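Local atomic coordinates of iron-regulated outer membrane protein (Neisseria meningitidis, PDB entry 4B7O), a protein that transports iron across the meningococcal outer membrane as a TonB-dependent transporter, probably also serving as a receptor for iron-carrying siderophores. Residues 77-82 / 704-709; 83-88 / 139-144; 187-192 / 201-206; 691-696 / 712-717. All coordinates share one frame; numbering follows the deposited sequence.

Interaction 1 of 4, residues 77-82 / 704-709; sequences KDESTA and TLNVNL
Residues D78 and E79 form the corners of a type I beta turn, closed by the S80 N to K77 O bond, that lies against strand 705-709, with E79 opposite N706 and T81 opposite N708. This is the plug meeting the inner wall of the barrel in the TonB-dependent receptor fold. Strand residues alternate, so N706 and N708 point at the turn while V707 points away from it. N708 carries the contact: its ND2 donates to D78 O at 3.0 Å, a bond bent moderately to 156°, with the donor tilted from the carbonyl plane. Asparagine suits this place because one amide can serve two neighbours, ND2 gripping the turn and OD1 accepting from N696 ND2 within the wall. In N706 the amide, set beside its own backbone N (chi1 -63°), crosses D78 at about a right angle, and ND2 comes within 3.2 Å of D78 CB without bonding to D78 O. The carboxylates reach past the turn to basic residues of the barrel: D78 pairs with R188, and E79 with K698 and R646, which probably keeps both ionised. S80 OG accepts from A82 N at 3.1 Å, an ST turn that shapes the exit from the corner. On the strand side a water donates to S80 O at 2.8 Å and accepts from N708 ND2, also at 2.8 Å.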
# COMPACT_ATOMS: atom_id res chain seq x y z
N LYS A 77 -8.38 -11.84 11.44
CA LYS A 77 -7.06 -11.52 11.92
C LYS A 77 -6.77 -12.10 13.33
O LYS A 77 -5.70 -12.58 13.60
CB LYS A 77 -6.95 -10.02 11.90
CG LYS A 77 -5.56 -9.49 11.70
CD LYS A 77 -5.66 -8.09 11.16
CE LYS A 77 -6.71 -7.26 11.92
NZ LYS A 77 -6.23 -6.91 13.29
N ASP A 78 -7.78 -12.15 14.19
CA ASP A 78 -7.61 -12.70 15.48
C ASP A 78 -7.28 -14.17 15.41
O ASP A 78 -6.75 -14.72 16.34
CB ASP A 78 -8.90 -12.50 16.29
CG ASP A 78 -9.02 -11.09 16.86
OD1 ASP A 78 -8.04 -10.34 16.75
OD2 ASP A 78 -10.08 -10.70 17.38
N GLU A 79 -7.58 -14.82 14.31
CA GLU A 79 -7.34 -16.26 14.18
C GLU A 79 -6.05 -16.52 13.51
O GLU A 79 -5.71 -17.64 13.27
CB GLU A 79 -8.48 -16.91 13.36
CG GLU A 79 -9.83 -16.70 14.05
CD GLU A 79 -10.95 -17.44 13.34
OE1 GLU A 79 -10.63 -18.37 12.58
OE2 GLU A 79 -12.15 -17.11 13.53
N SER A 80 -5.33 -15.48 13.16
CA SER A 80 -4.10 -15.63 12.39
C SER A 80 -2.87 -15.28 13.23
O SER A 80 -2.93 -14.61 14.27
CB SER A 80 -4.19 -14.71 11.18
OG SER A 80 -2.94 -14.47 10.55
N THR A 81 -1.73 -15.68 12.74
CA THR A 81 -0.52 -15.49 13.47
C THR A 81 0.33 -14.33 12.88
O THR A 81 1.33 -13.90 13.45
CB THR A 81 0.14 -16.82 13.48
OG1 THR A 81 0.71 -17.04 14.76
CG2 THR A 81 1.09 -16.97 12.35
N ALA A 82 -0.16 -13.79 11.77
CA ALA A 82 0.52 -12.78 11.00
C ALA A 82 0.63 -11.43 11.73
O ALA A 82 -0.29 -11.03 12.48
CB ALA A 82 -0.19 -12.64 9.67
N THR A 704 -13.50 -14.60 22.00
CA THR A 704 -12.85 -13.75 22.98
C THR A 704 -11.48 -14.27 23.34
O THR A 704 -10.66 -13.56 23.94
CB THR A 704 -13.67 -13.63 24.26
OG1 THR A 704 -14.27 -14.89 24.53
CG2 THR A 704 -14.75 -12.61 24.08
N LEU A 705 -11.22 -15.52 23.01
CA LEU A 705 -9.92 -16.05 23.26
C LEU A 705 -9.53 -16.90 22.07
O LEU A 705 -10.18 -17.91 21.78
CB LEU A 705 -9.92 -16.84 24.59
CG LEU A 705 -8.67 -17.68 24.92
CD1 LEU A 705 -7.43 -16.82 25.17
CD2 LEU A 705 -8.98 -18.55 26.14
N ASN A 706 -8.52 -16.43 21.35
CA ASN A 706 -7.87 -17.26 20.32
C ASN A 706 -6.46 -17.71 20.70
O ASN A 706 -5.63 -16.91 21.20
CB ASN A 706 -7.75 -16.48 19.03
CG ASN A 706 -9.09 -16.11 18.45
OD1 ASN A 706 -9.86 -16.98 18.05
ND2 ASN A 706 -9.36 -14.83 18.36
N VAL A 707 -6.16 -18.97 20.40
CA VAL A 707 -4.81 -19.46 20.56
C VAL A 707 -4.35 -19.91 19.20
O VAL A 707 -4.91 -20.84 18.64
CB VAL A 707 -4.79 -20.63 21.54
CG1 VAL A 707 -3.34 -21.04 21.83
CG2 VAL A 707 -5.49 -20.21 22.84
N ASN A 708 -3.37 -19.24 18.63
CA ASN A 708 -3.00 -19.61 17.28
C ASN A 708 -1.63 -20.12 17.19
O ASN A 708 -0.72 -19.64 17.90
CB ASN A 708 -3.14 -18.45 16.32
CG ASN A 708 -4.46 -17.79 16.44
OD1 ASN A 708 -5.48 -18.40 16.21
ND2 ASN A 708 -4.44 -16.51 16.81
N LEU A 709 -1.46 -21.06 16.28
CA LEU A 709 -0.19 -21.66 16.05
C LEU A 709 0.00 -21.84 14.59
O LEU A 709 -0.87 -22.35 13.90
CB LEU A 709 -0.17 -23.02 16.72
CG LEU A 709 0.98 -24.02 16.58
CD1 LEU A 709 2.38 -23.45 16.61
CD2 LEU A 709 0.82 -24.99 17.75
O HOH W 1 -11.93 -14.83 16.11
O HOH W 2 -2.16 -14.85 16.98

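Interaction 2 of 4, residues 83-88 / 139-144; sequences TDMREL and VDPALV
The carboxylate oxygen D140 OD1 is held by a water at 2.6 Å, and that same water donates to T83 O at 2.8 Å, bridging two acceptors that could not bond directly. A weak bond from A142 N also reaches D140 OD1, while OD2 of this aspartate turns to S250 of the barrel. A second water joins the segments, accepting from M85 N and donating to V139 O. Between the bridges the contact is apolar. P141 presents its ring to the start of helix 85-88: CG lies 3.4 Å from T83 O, and CB meets L88 CD2 at 3.6 Å, the two side chains lying alongside and running opposite ways. M85 suits its place because its unbranched chain can fold back; turned about CB-CG (chi2 -70°), it carries CE to V139 CG1 at 3.6 Å and close to the P141 ring, with V144 CG1 a little farther off. D84 CA packs against the P141 ring; its side chain turns away, and OD1 accepts from E87 N at 3.0 Å on the syn side, 35° out of the carboxylate plane. D84, at the N-cap, thereby caps a short helix packed on the turn at P141 before strand 144-150, in the plug domain of a TonB-dependent receptor.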
# COMPACT_ATOMS: atom_id res chain seq x y z
N THR A 83 1.77 -10.75 11.56
CA THR A 83 1.92 -9.43 12.18
C THR A 83 2.31 -8.38 11.17
O THR A 83 2.50 -7.26 11.56
CB THR A 83 2.99 -9.41 13.26
OG1 THR A 83 4.25 -9.74 12.64
CG2 THR A 83 2.66 -10.43 14.36
N ASP A 84 2.43 -8.74 9.89
CA ASP A 84 2.45 -7.72 8.84
C ASP A 84 1.45 -8.02 7.72
O ASP A 84 0.93 -9.13 7.65
CB ASP A 84 3.87 -7.51 8.25
CG ASP A 84 4.47 -8.79 7.61
OD1 ASP A 84 3.77 -9.80 7.33
OD2 ASP A 84 5.69 -8.79 7.37
N MET A 85 1.28 -7.05 6.81
CA MET A 85 0.45 -7.24 5.62
C MET A 85 0.93 -8.27 4.66
O MET A 85 0.13 -8.99 4.08
CB MET A 85 0.32 -5.94 4.87
CG MET A 85 -0.43 -4.89 5.68
SD MET A 85 -2.19 -5.26 5.88
CE MET A 85 -2.57 -3.96 7.06
N ARG A 86 2.24 -8.38 4.48
CA ARG A 86 2.71 -9.39 3.58
C ARG A 86 2.17 -10.80 3.90
O ARG A 86 1.81 -11.53 2.98
CB ARG A 86 4.23 -9.40 3.51
CG ARG A 86 4.81 -10.51 2.63
CD ARG A 86 6.33 -10.39 2.57
NE ARG A 86 6.96 -10.64 3.88
CZ ARG A 86 8.14 -10.16 4.28
NH1 ARG A 86 8.87 -9.37 3.50
NH2 ARG A 86 8.62 -10.47 5.47
N GLU A 87 2.15 -11.19 5.18
CA GLU A 87 1.65 -12.50 5.52
C GLU A 87 0.14 -12.52 5.52
O GLU A 87 -0.45 -13.45 5.07
CB GLU A 87 2.20 -13.08 6.87
CG GLU A 87 3.69 -13.43 6.87
CD GLU A 87 4.03 -14.60 5.94
OE1 GLU A 87 3.23 -15.52 5.85
OE2 GLU A 87 5.09 -14.58 5.28
N LEU A 88 -0.48 -11.49 6.04
CA LEU A 88 -1.91 -11.43 6.12
C LEU A 88 -2.61 -11.62 4.77
O LEU A 88 -3.70 -12.21 4.72
CB LEU A 88 -2.34 -10.06 6.67
CG LEU A 88 -3.62 -10.04 7.46
CD1 LEU A 88 -3.78 -11.30 8.31
CD2 LEU A 88 -3.65 -8.81 8.36
N VAL A 139 1.30 -0.01 6.56
CA VAL A 139 0.68 0.05 7.91
C VAL A 139 0.66 -1.30 8.67
O VAL A 139 0.71 -2.37 8.07
CB VAL A 139 -0.76 0.58 7.83
CG1 VAL A 139 -1.66 -0.50 7.24
CG2 VAL A 139 -1.26 1.01 9.20
N ASP A 140 0.57 -1.23 9.98
CA ASP A 140 0.71 -2.42 10.77
C ASP A 140 -0.71 -2.93 11.05
O ASP A 140 -1.53 -2.22 11.59
CB ASP A 140 1.48 -2.04 12.03
CG ASP A 140 1.36 -3.06 13.13
OD1 ASP A 140 1.22 -4.26 12.82
OD2 ASP A 140 1.34 -2.67 14.33
N PRO A 141 -0.99 -4.17 10.68
CA PRO A 141 -2.32 -4.78 10.83
C PRO A 141 -2.87 -4.77 12.21
O PRO A 141 -4.08 -4.90 12.41
CB PRO A 141 -2.10 -6.24 10.40
CG PRO A 141 -0.60 -6.44 10.40
CD PRO A 141 -0.04 -5.08 10.02
N ALA A 142 -2.01 -4.68 13.20
CA ALA A 142 -2.52 -4.56 14.56
C ALA A 142 -3.54 -3.41 14.72
O ALA A 142 -4.47 -3.49 15.48
CB ALA A 142 -1.34 -4.38 15.53
N LEU A 143 -3.35 -2.34 13.98
CA LEU A 143 -4.18 -1.20 14.09
C LEU A 143 -5.51 -1.29 13.31
O LEU A 143 -6.47 -0.56 13.60
CB LEU A 143 -3.38 -0.01 13.57
CG LEU A 143 -2.14 0.42 14.39
CD1 LEU A 143 -1.41 1.47 13.59
CD2 LEU A 143 -2.50 0.95 15.77
N VAL A 144 -5.57 -2.17 12.32
CA VAL A 144 -6.69 -2.12 11.39
C VAL A 144 -7.87 -2.99 11.81
O VAL A 144 -7.71 -3.96 12.53
CB VAL A 144 -6.21 -2.42 9.96
CG1 VAL A 144 -4.93 -1.66 9.70
CG2 VAL A 144 -6.00 -3.91 9.77
O HOH W 3 1.23 -6.62 14.02
O HOH W 4 2.57 -4.40 7.34

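Interaction 3 of 4, residues 187-192 / 201-206; sequences VRLNSG and YGASVF
Strands 187-192 and 201-206 run antiparallel at 173°, their axes approaching to 4.6 Å, with R188-S204 and N190-G202 as the hydrogen-bonded pairs. Of the four backbone bonds, S204 N to R188 O is the shortest at 2.8 Å, and G202 N to N190 O the most bent, at 145°. Side chains alternate between two faces. On one, V187 CG2 approaches V205 CG2, and L189 CD2 touches A203 CB at 4.0 Å; these aliphatic groups form a mostly apolar surface, to which Y201 adds its ring and S191 a hydroxyl. The other face is largely polar and bears R188, N190 and S204. N190 has its amide carbon wedged between its own backbone N and carbonyl carbon (chi1 79°), which swings OD1 over the neighbouring strand to 3.0 Å from G202 CA. Glycine fits here because a CB would run into that oxygen, which instead accepts a weak bond from N219. R188 extends away from the sheet to a salt bridge with D78 of the plug, while S204 OG hydrogen-bonds with S217 OG and F216 O. F206 is the apolar exception: its ring swings back to the start of the first strand, CE1 lying 4.1 Å from R188 CB, and also packs on helix 174-177. The two strands are a beta hairpin of the transmembrane beta-barrel, whose largely polar inner face looks onto the plug.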
# COMPACT_ATOMS: atom_id res chain seq x y z
N VAL A 187 -11.09 -4.85 27.90
CA VAL A 187 -9.65 -4.87 27.63
C VAL A 187 -9.26 -6.06 26.69
O VAL A 187 -9.83 -7.14 26.72
CB VAL A 187 -8.89 -5.01 28.97
CG1 VAL A 187 -7.37 -4.92 28.74
CG2 VAL A 187 -9.33 -3.94 29.96
N ARG A 188 -8.29 -5.85 25.84
CA ARG A 188 -7.79 -6.94 25.05
C ARG A 188 -6.30 -6.99 25.27
O ARG A 188 -5.65 -5.97 25.15
CB ARG A 188 -8.07 -6.66 23.62
CG ARG A 188 -7.70 -7.81 22.72
CD ARG A 188 -7.53 -7.27 21.32
NE ARG A 188 -7.38 -8.34 20.34
CZ ARG A 188 -6.26 -8.54 19.63
NH1 ARG A 188 -5.18 -7.78 19.85
NH2 ARG A 188 -6.23 -9.52 18.75
N LEU A 189 -5.77 -8.15 25.65
CA LEU A 189 -4.31 -8.29 25.66
C LEU A 189 -3.94 -9.25 24.58
O LEU A 189 -4.74 -10.16 24.26
CB LEU A 189 -3.78 -8.81 27.00
CG LEU A 189 -4.33 -8.10 28.23
CD1 LEU A 189 -4.44 -9.06 29.42
CD2 LEU A 189 -3.54 -6.83 28.55
N ASN A 190 -2.75 -9.09 24.03
CA ASN A 190 -2.26 -10.15 23.13
C ASN A 190 -0.75 -10.45 23.23
O ASN A 190 0.00 -9.65 23.71
CB ASN A 190 -2.66 -9.80 21.69
CG ASN A 190 -1.74 -8.78 21.09
OD1 ASN A 190 -1.82 -7.61 21.42
ND2 ASN A 190 -0.82 -9.24 20.28
N SER A 191 -0.30 -11.59 22.76
CA SER A 191 1.13 -11.94 22.77
C SER A 191 1.42 -12.81 21.60
O SER A 191 0.54 -13.54 21.15
CB SER A 191 1.42 -12.80 23.99
OG SER A 191 1.83 -11.99 25.06
N GLY A 192 2.64 -12.77 21.12
CA GLY A 192 3.02 -13.60 19.96
C GLY A 192 4.50 -13.96 20.11
O GLY A 192 5.27 -13.22 20.71
N TYR A 201 3.54 -8.11 21.53
CA TYR A 201 2.51 -8.01 22.55
C TYR A 201 1.80 -6.74 22.36
O TYR A 201 2.31 -5.84 21.70
CB TYR A 201 3.08 -8.09 23.96
CG TYR A 201 4.11 -7.05 24.29
CD1 TYR A 201 5.45 -7.26 23.93
CD2 TYR A 201 3.77 -5.88 24.99
CE1 TYR A 201 6.43 -6.30 24.20
CE2 TYR A 201 4.75 -4.92 25.30
CZ TYR A 201 6.07 -5.15 24.87
OH TYR A 201 7.06 -4.27 25.15
N GLY A 202 0.62 -6.65 22.98
CA GLY A 202 -0.19 -5.48 22.81
C GLY A 202 -1.30 -5.46 23.80
O GLY A 202 -1.65 -6.46 24.37
N ALA A 203 -1.86 -4.27 24.01
CA ALA A 203 -2.97 -4.14 24.89
C ALA A 203 -3.92 -3.07 24.36
O ALA A 203 -3.53 -2.04 23.77
CB ALA A 203 -2.49 -3.76 26.26
N SER A 204 -5.19 -3.31 24.58
CA SER A 204 -6.15 -2.32 24.21
C SER A 204 -7.21 -2.11 25.30
O SER A 204 -7.57 -3.07 26.00
CB SER A 204 -6.79 -2.71 22.87
OG SER A 204 -7.48 -1.59 22.38
N VAL A 205 -7.68 -0.87 25.45
CA VAL A 205 -8.89 -0.58 26.28
C VAL A 205 -9.94 0.29 25.47
O VAL A 205 -9.57 1.12 24.65
CB VAL A 205 -8.47 0.03 27.63
CG1 VAL A 205 -7.80 1.39 27.46
CG2 VAL A 205 -9.64 0.16 28.60
N PHE A 206 -11.23 0.05 25.66
CA PHE A 206 -12.22 0.58 24.77
C PHE A 206 -13.58 0.51 25.40
O PHE A 206 -13.83 -0.25 26.34
CB PHE A 206 -12.29 -0.27 23.47
CG PHE A 206 -12.25 -1.74 23.72
CD1 PHE A 206 -11.03 -2.42 23.77
CD2 PHE A 206 -13.42 -2.46 23.93
CE1 PHE A 206 -10.98 -3.77 24.05
CE2 PHE A 206 -13.40 -3.82 24.23
CZ PHE A 206 -12.17 -4.48 24.27

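Interaction 4 of 4, residues 691-696 / 712-717; sequences NDVFAN and NNVFNT
A type I turn from N713 to N716, just after barrel strand 705-712, folds back onto the start of segment 691-696, and D692 grips its entrance. D692 OD1 accepts from N713 N at 2.9 Å with a nearly straight N-H (173°), although the donor stands above the carboxylate plane and not within it. The short acid suits the spot: with CG beside its own backbone N (chi1 -55°), it lies across N712, whose amide stacks on the carboxylate with the planes 22° apart. N712 OD1 and D692 OD2 come to 3.4 Å, two acceptors without a bond, and D692 OD2 has its own partner in K90 of the plug. Next in the chain, V714 N probably donates to N691 O, though the position of that oxygen is less certain. The turn follows strand 705-712, which neighbours strand 684-697 in the antiparallel barrel wall, and folds back over N691 and D692. N713 begins the turn and ties it to T717. Its positive phi is easily borne by asparagine, and its amide grips T717 by both ends: OD1 accepts from T717 N at 2.9 Å, while ND2 donates to T717 O at 3.0 Å, the acceptor lying in the amide plane, and also reaches V733 O. A water ties turn to strand, accepting from N691 N and F715 N and donating to N713 OD1. V693 and V714 pack loosely side by side, and the F715 ring lies beside the N691 side chain, CE2 4.0 Å from CB.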
# COMPACT_ATOMS: atom_id res chain seq x y z
N ASN A 691 4.72 -23.25 1.59
CA ASN A 691 3.63 -23.98 2.20
C ASN A 691 3.58 -23.66 3.66
O ASN A 691 4.62 -23.65 4.30
CB ASN A 691 3.83 -25.48 2.07
CG ASN A 691 3.52 -25.98 0.69
OD1 ASN A 691 4.44 -26.23 -0.11
ND2 ASN A 691 2.23 -26.14 0.38
N ASP A 692 2.37 -23.42 4.19
CA ASP A 692 2.19 -23.05 5.61
C ASP A 692 1.15 -24.00 6.20
O ASP A 692 0.29 -24.50 5.47
CB ASP A 692 1.63 -21.65 5.79
CG ASP A 692 2.45 -20.55 5.11
OD1 ASP A 692 3.60 -20.75 4.68
OD2 ASP A 692 1.93 -19.40 5.05
N VAL A 693 1.19 -24.23 7.50
CA VAL A 693 0.05 -24.83 8.17
C VAL A 693 -0.29 -23.99 9.41
O VAL A 693 0.55 -23.33 9.95
CB VAL A 693 0.35 -26.28 8.53
CG1 VAL A 693 0.66 -27.10 7.27
CG2 VAL A 693 1.55 -26.34 9.45
N PHE A 694 -1.54 -23.95 9.83
CA PHE A 694 -1.86 -23.08 10.94
C PHE A 694 -2.97 -23.70 11.74
O PHE A 694 -3.74 -24.52 11.23
CB PHE A 694 -2.34 -21.73 10.40
CG PHE A 694 -3.46 -21.85 9.40
CD1 PHE A 694 -3.18 -22.11 8.07
CD2 PHE A 694 -4.78 -21.75 9.80
CE1 PHE A 694 -4.21 -22.25 7.14
CE2 PHE A 694 -5.82 -21.89 8.88
CZ PHE A 694 -5.53 -22.15 7.55
N ALA A 695 -3.13 -23.25 12.97
CA ALA A 695 -4.27 -23.72 13.72
C ALA A 695 -4.81 -22.60 14.51
O ALA A 695 -4.06 -21.86 15.15
CB ALA A 695 -3.83 -24.86 14.67
N ASN A 696 -6.12 -22.51 14.55
CA ASN A 696 -6.75 -21.59 15.46
C ASN A 696 -7.62 -22.37 16.46
O ASN A 696 -8.46 -23.16 16.06
CB ASN A 696 -7.59 -20.56 14.68
CG ASN A 696 -8.54 -19.79 15.59
OD1 ASN A 696 -9.72 -19.79 15.38
ND2 ASN A 696 -8.01 -19.17 16.63
N ASN A 712 4.91 -21.37 9.13
CA ASN A 712 5.08 -20.80 7.80
C ASN A 712 6.32 -21.31 7.08
O ASN A 712 7.40 -21.54 7.69
CB ASN A 712 5.24 -19.32 7.94
CG ASN A 712 3.94 -18.61 8.18
OD1 ASN A 712 2.89 -19.23 8.30
ND2 ASN A 712 3.98 -17.30 8.22
N ASN A 713 6.20 -21.42 5.77
CA ASN A 713 7.29 -21.89 4.97
C ASN A 713 7.85 -23.20 5.62
O ASN A 713 8.96 -23.25 6.12
CB ASN A 713 8.37 -20.80 4.80
CG ASN A 713 9.41 -21.21 3.77
OD1 ASN A 713 9.30 -22.30 3.21
ND2 ASN A 713 10.37 -20.34 3.48
N VAL A 714 7.02 -24.24 5.57
CA VAL A 714 7.21 -25.47 6.31
C VAL A 714 8.41 -26.18 5.75
O VAL A 714 9.14 -26.86 6.52
CB VAL A 714 6.00 -26.46 6.18
CG1 VAL A 714 6.03 -27.51 7.27
CG2 VAL A 714 4.69 -25.75 6.30
N PHE A 715 8.60 -26.09 4.43
CA PHE A 715 9.75 -26.78 3.83
C PHE A 715 10.99 -25.94 3.83
O PHE A 715 12.00 -26.30 3.20
CB PHE A 715 9.44 -27.35 2.46
CG PHE A 715 8.31 -28.31 2.51
CD1 PHE A 715 8.48 -29.58 3.08
CD2 PHE A 715 7.05 -27.92 2.09
CE1 PHE A 715 7.41 -30.48 3.16
CE2 PHE A 715 5.98 -28.80 2.17
CZ PHE A 715 6.14 -30.07 2.72
N ASN A 716 10.93 -24.81 4.54
CA ASN A 716 12.11 -23.98 4.69
C ASN A 716 12.75 -23.70 3.34
O ASN A 716 13.94 -23.83 3.15
CB ASN A 716 13.14 -24.64 5.63
CG ASN A 716 14.18 -23.64 6.07
OD1 ASN A 716 13.88 -22.47 6.23
ND2 ASN A 716 15.41 -24.08 6.19
N THR A 717 11.91 -23.28 2.41
CA THR A 717 12.28 -22.92 1.06
C THR A 717 13.04 -21.66 1.02
O THR A 717 12.69 -20.65 1.64
CB THR A 717 11.06 -22.64 0.20
OG1 THR A 717 10.19 -23.76 0.26
CG2 THR A 717 11.48 -22.38 -1.21
O HOH W 5 7.40 -24.19 2.22

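In the fold
Interaction 2 lies within the plug, interaction 3 in the barrel wall, and interaction 4 where a wall strand meets the loop that follows strand 705-712; interaction 1 joins plug to barrel. Along the chain, interactions 2 and 3 are nested inside the loop that interaction 1 closes, whereas interactions 1 and 4 alternate. Interaction 1 touches all the others, with centres about 13 Å from interaction 2, 12 Å from interaction 3 and 15 Å from interaction 4; it shares the neighbouring strands 684-697 and 705-712 with the last. Interactions 3 and 4, about 25 Å apart, do not touch. Strand 736-744 links their parts of the wall, pairing with both 185-194 and 705-712, so the plug bears on the region where the barrel closes.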